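Long-range contacts in D-3-phosphoglycerate dehydrogenase-related protein (Vibrio cholerae, PDB 4S1V), which probably works as an NAD-dependent dehydrogenase of the D-isomer-specific 2-hydroxyacid family, oxidising D-3-phosphoglycerate to 3-phosphohydroxypyruvate: residues K3-D8 and T29-S34; E49-I54 and P69-I74; L73-G78 and Q302-N307. All coordinates share one frame; numbering follows the deposited sequence.

Interaction 1: K3-D8 and T29-S34; sequences KIAILD and TVFNDS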
loop_
_atom_site.group_PDB
_atom_site.type_symbol
_atom_site.label_atom_id
_atom_site.label_comp_id
_atom_site.label_asym_id
_atom_site.label_seq_id
_atom_site.Cartn_x
_atom_site.Cartn_y
_atom_site.Cartn_z
ATOM N N LYS C 3 2.062 30.674 41.766
ATOM C CA LYS C 3 1.262 29.851 40.870
ATOM C C LYS C 3 1.972 29.811 39.519
ATOM O O LYS C 3 2.176 30.857 38.888
ATOM C CB LYS C 3 -0.164 30.395 40.720
ATOM C CG LYS C 3 -1.155 29.873 41.759
ATOM C CD LYS C 3 -2.578 29.798 41.213
ATOM C CE LYS C 3 -2.773 28.609 40.270
ATOM N NZ LYS C 3 -4.176 28.444 39.795
ATOM N N ILE C 4 2.338 28.597 39.097
ATOM C CA ILE C 4 3.189 28.370 37.925
ATOM C C ILE C 4 2.481 27.529 36.869
ATOM O O ILE C 4 1.954 26.464 37.173
ATOM C CB ILE C 4 4.506 27.661 38.330
ATOM C CG1 ILE C 4 5.318 28.534 39.294
ATOM C CG2 ILE C 4 5.349 27.297 37.109
ATOM C CD1 ILE C 4 6.265 27.750 40.173
ATOM N N ALA C 5 2.483 28.012 35.625
ATOM C CA ALA C 5 1.970 27.236 34.499
ATOM C C ALA C 5 3.083 26.788 33.546
ATOM O O ALA C 5 3.954 27.579 33.169
ATOM C CB ALA C 5 0.900 28.018 33.746
ATOM N N ILE C 6 3.050 25.510 33.169
ATOM C CA ILE C 6 3.945 24.984 32.142
ATOM C C ILE C 6 3.112 24.692 30.902
ATOM O O ILE C 6 2.173 23.891 30.954
ATOM C CB ILE C 6 4.692 23.708 32.592
ATOM C CG1 ILE C 6 5.419 23.942 33.920
ATOM C CG2 ILE C 6 5.688 23.270 31.522
ATOM C CD1 ILE C 6 6.153 22.723 34.439
ATOM N N LEU C 7 3.447 25.354 29.797
ATOM C CA LEU C 7 2.685 25.207 28.554
ATOM C C LEU C 7 3.190 24.077 27.638
ATOM O O LEU C 7 4.357 23.681 27.696
ATOM C CB LEU C 7 2.645 26.533 27.783
ATOM C CG LEU C 7 1.935 27.749 28.387
ATOM C CD1 LEU C 7 2.092 28.959 27.471
ATOM C CD2 LEU C 7 0.456 27.461 28.636
ATOM N N ASP C 8 2.278 23.544 26.830
ATOM C CA ASP C 8 2.614 22.695 25.674
ATOM C C ASP C 8 3.365 21.372 25.935
ATOM O O ASP C 8 4.125 20.924 25.076
ATOM C CB ASP C 8 3.357 23.522 24.614
ATOM C CG ASP C 8 2.600 24.776 24.209
ATOM O OD1 ASP C 8 1.432 24.671 23.782
ATOM O OD2 ASP C 8 3.180 25.871 24.308
ATOM N N THR C 29 0.686 23.964 37.587
ATOM C CA THR C 29 -0.188 23.303 36.610
ATOM C C THR C 29 0.559 23.107 35.293
ATOM O O THR C 29 1.137 24.055 34.747
ATOM C CB THR C 29 -1.470 24.112 36.327
ATOM O OG1 THR C 29 -2.125 24.422 37.563
ATOM C CG2 THR C 29 -2.425 23.320 35.425
ATOM N N VAL C 30 0.541 21.871 34.798
ATOM C CA VAL C 30 1.146 21.522 33.519
ATOM C C VAL C 30 0.061 21.284 32.473
ATOM O O VAL C 30 -0.757 20.369 32.608
ATOM C CB VAL C 30 2.025 20.254 33.628
ATOM C CG1 VAL C 30 2.758 20.012 32.318
ATOM C CG2 VAL C 30 3.021 20.379 34.777
ATOM N N PHE C 31 0.060 22.109 31.431
ATOM C CA PHE C 31 -0.885 21.933 30.335
ATOM C C PHE C 31 -0.305 21.044 29.239
ATOM O O PHE C 31 0.913 20.991 29.056
ATOM C CB PHE C 31 -1.361 23.285 29.808
ATOM C CG PHE C 31 -2.182 24.049 30.806
ATOM C CD1 PHE C 31 -3.507 23.688 31.057
ATOM C CD2 PHE C 31 -1.628 25.110 31.519
ATOM C CE1 PHE C 31 -4.264 24.378 31.990
ATOM C CE2 PHE C 31 -2.384 25.806 32.450
ATOM C CZ PHE C 31 -3.701 25.437 32.688
ATOM N N ASN C 32 -1.183 20.332 28.536
ATOM C CA ASN C 32 -0.768 19.254 27.635
ATOM C C ASN C 32 -1.308 19.397 26.219
ATOM O O ASN C 32 -0.852 18.719 25.295
ATOM C CB ASN C 32 -1.194 17.891 28.200
ATOM C CG ASN C 32 -0.711 17.659 29.621
ATOM O OD1 ASN C 32 -1.485 17.240 30.483
ATOM N ND2 ASN C 32 0.570 17.922 29.875
ATOM N N ASP C 33 -2.294 20.265 26.054
ATOM C CA ASP C 33 -2.893 20.476 24.751
ATOM C C ASP C 33 -2.193 21.618 24.032
ATOM O O ASP C 33 -1.458 22.392 24.641
ATOM C CB ASP C 33 -4.414 20.704 24.860
ATOM C CG ASP C 33 -4.792 21.831 25.820
ATOM O OD1 ASP C 33 -3.895 22.501 26.383
ATOM O OD2 ASP C 33 -6.009 22.042 26.018
ATOM N N SER C 34 -2.400 21.699 22.727
ATOM C CA SER C 34 -1.858 22.793 21.957
ATOM C C SER C 34 -2.957 23.826 21.751
ATOM O O SER C 34 -3.931 23.581 21.041
ATOM C CB SER C 34 -1.310 22.285 20.625
ATOM O OG SER C 34 -1.118 23.356 19.724
HETATM O O HOH W 1 -0.479 24.131 26.674
#
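A5 faces T29 and I6 faces V30 as parallel beta bridges, joining the outermost strand 27-30 to strand 3-6 in the five-stranded, flavodoxin-like sheet of this family's smaller domain; the segments run 23° apart. Three backbone hydrogen bonds make the ladder: T29 N to I4 O at 2.8 Å, I6 N to T29 O at 2.9 Å and F31 N to I6 O at 2.8 Å. T29 thus uses both its N-H and its carbonyl on the same partner strand, and T29 O also receives a CA-H contact from A5.

The apolar contacts fall on both faces of the sheet. On that of I6 and V30 the two side chains stand side by side, meeting at I6 CD1 and V30 CG2 (3.9 Å). On the face of A5 and T29 the F31 ring is swung back toward the strand that precedes it, CG anti to the carbonyl carbon (chi1 -66°), which puts A5 CB at the ring edge, 4.2 Å from F31 CE2, while T29 CG2 lies over one face of the ring. L45 of helix 38-45 packs on A5 from this side.

Polar contacts beyond the ladder depend on solvent and outside partners. D8 OD2 bonds to T58 OG1, while D33 is drawn into a salt bridge with R44. Where the strands part, a water takes over the pairing: it accepts from D8 N at 2.8 Å and donates to D33 O, also at 2.8 Å.

Interaction 2: E49-I54 and P69-I74; sequences EALVLI and PNLKLI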
loop_
_atom_site.group_PDB
_atom_site.type_symbol
_atom_site.label_atom_id
_atom_site.label_comp_id
_atom_site.label_asym_id
_atom_site.label_seq_id
_atom_site.Cartn_x
_atom_site.Cartn_y
_atom_site.Cartn_z
ATOM N N GLU C 49 1.387 33.517 37.946
ATOM C CA GLU C 49 2.418 34.522 38.210
ATOM C C GLU C 49 3.719 34.245 37.445
ATOM O O GLU C 49 4.523 35.157 37.221
ATOM C CB GLU C 49 2.695 34.600 39.720
ATOM C CG GLU C 49 1.496 35.040 40.553
ATOM C CD GLU C 49 1.667 34.757 42.036
ATOM O OE1 GLU C 49 1.518 33.582 42.445
ATOM O OE2 GLU C 49 1.937 35.714 42.797
ATOM N N ALA C 50 3.921 32.988 37.059
ATOM C CA ALA C 50 5.062 32.595 36.228
ATOM C C ALA C 50 4.622 31.602 35.162
ATOM O O ALA C 50 3.808 30.719 35.431
ATOM C CB ALA C 50 6.175 31.990 37.081
ATOM N N LEU C 51 5.163 31.759 33.958
ATOM C CA LEU C 51 4.993 30.777 32.892
ATOM C C LEU C 51 6.337 30.163 32.560
ATOM O O LEU C 51 7.341 30.873 32.467
ATOM C CB LEU C 51 4.454 31.414 31.612
ATOM C CG LEU C 51 3.141 32.174 31.563
ATOM C CD1 LEU C 51 3.000 32.742 30.161
ATOM C CD2 LEU C 51 1.959 31.273 31.913
ATOM N N VAL C 52 6.340 28.846 32.378
ATOM C CA VAL C 52 7.511 28.129 31.910
ATOM C C VAL C 52 7.219 27.678 30.491
ATOM O O VAL C 52 6.286 26.901 30.256
ATOM C CB VAL C 52 7.845 26.913 32.802
ATOM C CG1 VAL C 52 8.902 26.032 32.140
ATOM C CG2 VAL C 52 8.320 27.377 34.173
ATOM N N LEU C 53 8.005 28.192 29.550
ATOM C CA LEU C 53 7.807 27.915 28.136
ATOM C C LEU C 53 8.720 26.809 27.636
ATOM O O LEU C 53 9.906 26.771 27.979
ATOM C CB LEU C 53 8.050 29.178 27.300
ATOM C CG LEU C 53 7.243 30.430 27.634
ATOM C CD1 LEU C 53 7.559 31.524 26.623
ATOM C CD2 LEU C 53 5.754 30.131 27.669
ATOM N N ILE C 54 8.160 25.932 26.805
ATOM C CA ILE C 54 8.933 24.888 26.150
ATOM C C ILE C 54 9.337 25.366 24.760
ATOM O O ILE C 54 8.537 25.352 23.824
ATOM C CB ILE C 54 8.180 23.544 26.088
ATOM C CG1 ILE C 54 7.670 23.153 27.487
ATOM C CG2 ILE C 54 9.076 22.463 25.476
ATOM C CD1 ILE C 54 7.007 21.791 27.562
ATOM N N PRO C 69 -2.215 40.455 33.803
ATOM C CA PRO C 69 -1.634 41.400 34.771
ATOM C C PRO C 69 -0.959 40.763 35.994
ATOM O O PRO C 69 -0.141 41.417 36.649
ATOM C CB PRO C 69 -2.842 42.236 35.207
ATOM C CG PRO C 69 -4.001 41.321 35.039
ATOM C CD PRO C 69 -3.691 40.520 33.810
ATOM N N ASN C 70 -1.299 39.517 36.314
ATOM C CA ASN C 70 -0.641 38.826 37.429
ATOM C C ASN C 70 0.705 38.187 37.050
ATOM O O ASN C 70 1.453 37.754 37.923
ATOM C CB ASN C 70 -1.564 37.776 38.057
ATOM C CG ASN C 70 -2.889 38.356 38.509
ATOM O OD1 ASN C 70 -2.954 39.468 39.035
ATOM N ND2 ASN C 70 -3.960 37.594 38.310
ATOM N N LEU C 71 1.003 38.131 35.754
ATOM C CA LEU C 71 2.258 37.543 35.278
ATOM C C LEU C 71 3.472 38.394 35.652
ATOM O O LEU C 71 3.546 39.569 35.300
ATOM C CB LEU C 71 2.213 37.330 33.757
ATOM C CG LEU C 71 3.369 36.559 33.106
ATOM C CD1 LEU C 71 3.519 35.159 33.689
ATOM C CD2 LEU C 71 3.204 36.502 31.593
ATOM N N LYS C 72 4.424 37.788 36.359
ATOM C CA LYS C 72 5.651 38.476 36.759
ATOM C C LYS C 72 6.865 37.898 36.035
ATOM O O LYS C 72 7.806 38.622 35.709
ATOM C CB LYS C 72 5.851 38.407 38.281
ATOM C CG LYS C 72 4.682 38.956 39.096
ATOM C CD LYS C 72 5.016 39.134 40.578
ATOM C CE LYS C 72 4.993 37.814 41.348
ATOM N NZ LYS C 72 5.209 38.002 42.812
ATOM N N LEU C 73 6.830 36.594 35.772
ATOM C CA LEU C 73 7.980 35.917 35.190
ATOM C C LEU C 73 7.650 34.975 34.034
ATOM O O LEU C 73 6.702 34.195 34.093
ATOM C CB LEU C 73 8.733 35.139 36.276
ATOM C CG LEU C 73 9.781 34.119 35.821
ATOM C CD1 LEU C 73 11.057 34.822 35.371
ATOM C CD2 LEU C 73 10.072 33.123 36.935
ATOM N N ILE C 74 8.462 35.056 32.987
ATOM C CA ILE C 74 8.529 33.998 31.997
ATOM C C ILE C 74 9.901 33.326 32.102
ATOM O O ILE C 74 10.928 33.982 31.964
ATOM C CB ILE C 74 8.297 34.541 30.584
ATOM C CG1 ILE C 74 6.838 35.003 30.442
ATOM C CG2 ILE C 74 8.656 33.482 29.547
ATOM C CD1 ILE C 74 6.557 35.767 29.167
#
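E49 O is gripped by two successive backbone N-H groups, K72 N at 2.8 Å and L73 N at 3.1 Å. L73 N arrives in the carbonyl plane, whereas K72 N is tilted 28° from it, so the two donors share the oxygen from different directions. The pairing continues with L51 N to L73 O, and A50 CA adds a CA-H contact to that same oxygen at 3.1 Å. This parallel pairing joins strands 50-53 and 73-76 of the beta-alpha-beta unit that runs through helix 62-66.

Beside it the side chains divide. L51 and L71 cross at about a right angle, L71 CD1 lying 3.7 Å from L51 CG; further along this face L53 CD1 meets I74 CG2, also at 3.7 Å. A50 CB and L73 CD2 (4.1 Å) touch on the other face, where F311 of helix 294-312 packs on L73.

At the mouth of the pair E49 and K72 lie side by side, pointing the same way, the lysine chain bent at chi3; even so, E49 OE2 and K72 NZ stay 4.0 Å apart, a long salt bridge, and E49 OE1 bonds to K3 N. Such geometry implies that buried aliphatic packing and main-chain bonds carry the union, with charge probably contributing weakly at its partly exposed end.

Interaction 3: L73-G78 and Q302-N307; sequences LISQTG and QAAFEN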
loop_
_atom_site.group_PDB
_atom_site.type_symbol
_atom_site.label_atom_id
_atom_site.label_comp_id
_atom_site.label_asym_id
_atom_site.label_seq_id
_atom_site.Cartn_x
_atom_site.Cartn_y
_atom_site.Cartn_z
ATOM N N LEU C 73 6.830 36.594 35.772
ATOM C CA LEU C 73 7.980 35.917 35.190
ATOM C C LEU C 73 7.650 34.975 34.034
ATOM O O LEU C 73 6.702 34.195 34.093
ATOM C CB LEU C 73 8.733 35.139 36.276
ATOM C CG LEU C 73 9.781 34.119 35.821
ATOM C CD1 LEU C 73 11.057 34.822 35.371
ATOM C CD2 LEU C 73 10.072 33.123 36.935
ATOM N N ILE C 74 8.462 35.056 32.987
ATOM C CA ILE C 74 8.529 33.998 31.997
ATOM C C ILE C 74 9.901 33.326 32.102
ATOM O O ILE C 74 10.928 33.982 31.964
ATOM C CB ILE C 74 8.297 34.541 30.584
ATOM C CG1 ILE C 74 6.838 35.003 30.442
ATOM C CG2 ILE C 74 8.656 33.482 29.547
ATOM C CD1 ILE C 74 6.557 35.767 29.167
ATOM N N SER C 75 9.911 32.022 32.365
ATOM C CA SER C 75 11.165 31.274 32.404
ATOM C C SER C 75 11.274 30.397 31.168
ATOM O O SER C 75 10.494 29.464 30.988
ATOM C CB SER C 75 11.281 30.435 33.681
ATOM O OG SER C 75 12.547 29.779 33.748
ATOM N N GLN C 76 12.245 30.718 30.320
ATOM C CA GLN C 76 12.419 30.070 29.034
ATOM C C GLN C 76 13.309 28.843 29.174
ATOM O O GLN C 76 14.373 28.908 29.800
ATOM C CB GLN C 76 13.031 31.071 28.041
ATOM C CG GLN C 76 13.208 30.562 26.618
ATOM C CD GLN C 76 11.884 30.213 25.957
ATOM O OE1 GLN C 76 11.031 31.074 25.777
ATOM N NE2 GLN C 76 11.712 28.943 25.598
ATOM N N THR C 77 12.861 27.717 28.623
ATOM C CA THR C 77 13.739 26.566 28.430
ATOM C C THR C 77 14.635 26.907 27.245
ATOM O O THR C 77 14.137 27.315 26.182
ATOM C CB THR C 77 12.964 25.274 28.115
ATOM O OG1 THR C 77 12.009 25.523 27.072
ATOM C CG2 THR C 77 12.257 24.731 29.378
ATOM N N GLY C 78 15.944 26.770 27.431
ATOM C CA GLY C 78 16.901 27.175 26.410
ATOM C C GLY C 78 16.912 28.687 26.297
ATOM O O GLY C 78 16.470 29.384 27.212
ATOM N N GLN C 302 15.632 21.657 34.547
ATOM C CA GLN C 302 16.443 21.955 35.734
ATOM C C GLN C 302 16.843 23.424 35.740
ATOM O O GLN C 302 16.760 24.082 36.771
ATOM C CB GLN C 302 17.658 21.021 35.881
ATOM C CG GLN C 302 18.801 21.250 34.895
ATOM C CD GLN C 302 19.824 20.119 34.886
ATOM O OE1 GLN C 302 19.496 18.954 35.152
ATOM N NE2 GLN C 302 21.073 20.459 34.561
ATOM N N ALA C 303 17.218 23.940 34.575
ATOM C CA ALA C 303 17.662 25.326 34.441
ATOM C C ALA C 303 16.483 26.303 34.486
ATOM O O ALA C 303 16.558 27.339 35.152
ATOM C CB ALA C 303 18.469 25.508 33.168
ATOM N N ALA C 304 15.395 25.953 33.800
ATOM C CA ALA C 304 14.172 26.756 33.830
ATOM C C ALA C 304 13.589 26.838 35.241
ATOM O O ALA C 304 13.195 27.918 35.684
ATOM C CB ALA C 304 13.142 26.217 32.843
ATOM N N PHE C 305 13.549 25.706 35.947
ATOM C CA PHE C 305 13.020 25.679 37.318
ATOM C C PHE C 305 13.959 26.356 38.313
ATOM O O PHE C 305 13.515 26.883 39.337
ATOM C CB PHE C 305 12.715 24.245 37.774
ATOM C CG PHE C 305 11.678 23.544 36.941
ATOM C CD1 PHE C 305 10.832 24.256 36.089
ATOM C CD2 PHE C 305 11.526 22.163 37.029
ATOM C CE1 PHE C 305 9.874 23.605 35.331
ATOM C CE2 PHE C 305 10.559 21.508 36.281
ATOM C CZ PHE C 305 9.737 22.227 35.430
ATOM N N GLU C 306 15.255 26.330 38.002
ATOM C CA GLU C 306 16.280 27.020 38.785
ATOM C C GLU C 306 16.034 28.526 38.736
ATOM O O GLU C 306 16.138 29.216 39.752
ATOM C CB GLU C 306 17.683 26.675 38.249
ATOM C CG GLU C 306 18.834 27.501 38.800
ATOM C CD GLU C 306 20.051 27.516 37.883
ATOM O OE1 GLU C 306 20.261 26.554 37.112
ATOM O OE2 GLU C 306 20.807 28.509 37.925
ATOM N N ASN C 307 15.693 29.030 37.552
ATOM C CA ASN C 307 15.418 30.453 37.379
ATOM C C ASN C 307 14.110 30.881 38.051
ATOM O O ASN C 307 14.001 31.997 38.556
ATOM C CB ASN C 307 15.443 30.825 35.900
ATOM C CG ASN C 307 16.853 30.879 35.341
ATOM O OD1 ASN C 307 17.813 31.155 36.067
ATOM N ND2 ASN C 307 16.984 30.626 34.046
HETATM O O HOH W 2 14.943 30.017 32.403
#
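N307 and S75 meet across this contact around a shared water, and the flat group on the helix side is the N307 carboxamide: its ND2 donates to water 2 at 2.7 Å, and it also makes a weak hydrogen bond to E98 O. The setting is an alpha/beta layer: the C-terminal helix 294-312, more than 200 residues later in the chain, returns to pack on the parallel sheet of the flavodoxin-like domain. The axis of its 302-307 part passes 7.6 Å from that of strand 73-76, nearly antiparallel at 158°.

A second amide, that of Q76, turns away from the helix and serves the strand side. T77 O lies in its plane, 3.0 Å from Q76 NE2; R55 O also accepts from Q76 NE2, and H83 NE2 bonds to Q76 OE1, so bonds at both polar atoms fix the rotation of this group.

S75 supplies the one direct hydrogen bond across. A first torsion of -176° sets the hydroxyl opposite the backbone N and carries it to the helix, where S75 OG donates to A304 O at 2.8 Å, approaching from the flank of the carbonyl (C=O...OG angle 114°). The same OG accepts from water 2 at 2.8 Å. That water also donates to Q76 O (2.9 Å), so its three bonds link strand and helix and satisfy polar groups inside a buried interface.

Close fit is given by the small A304, whose CB is turned toward the strand and lies near S75 OG. T77 OG1 is held by L53 O and R55 N, and the branch that remains faces the helix: T77 CG2 stands 3.9 Å from A304 CB.

All three contacts belong to one parallel sheet and its helical cover. Interactions 1 and 2 are strand pairings, tied to each other because strands 3-6 and 50-53 are neighbours; A5 O and V52 N approach to 2.8 Å, a probable hydrogen bond. Interaction 3 shares L73 and I74 with interaction 2 but leaves the sheet plane to meet a helix, so a serine hydroxyl and a water replace the backbone ladder. Burial differs too: interaction 1 sits at the sheet margin and ends in exposed residues, whereas interactions 2 and 3 are largely buried. The helix of interaction 3 also reaches interaction 1, F305 CZ lying 3.8 Å from I6 CD1.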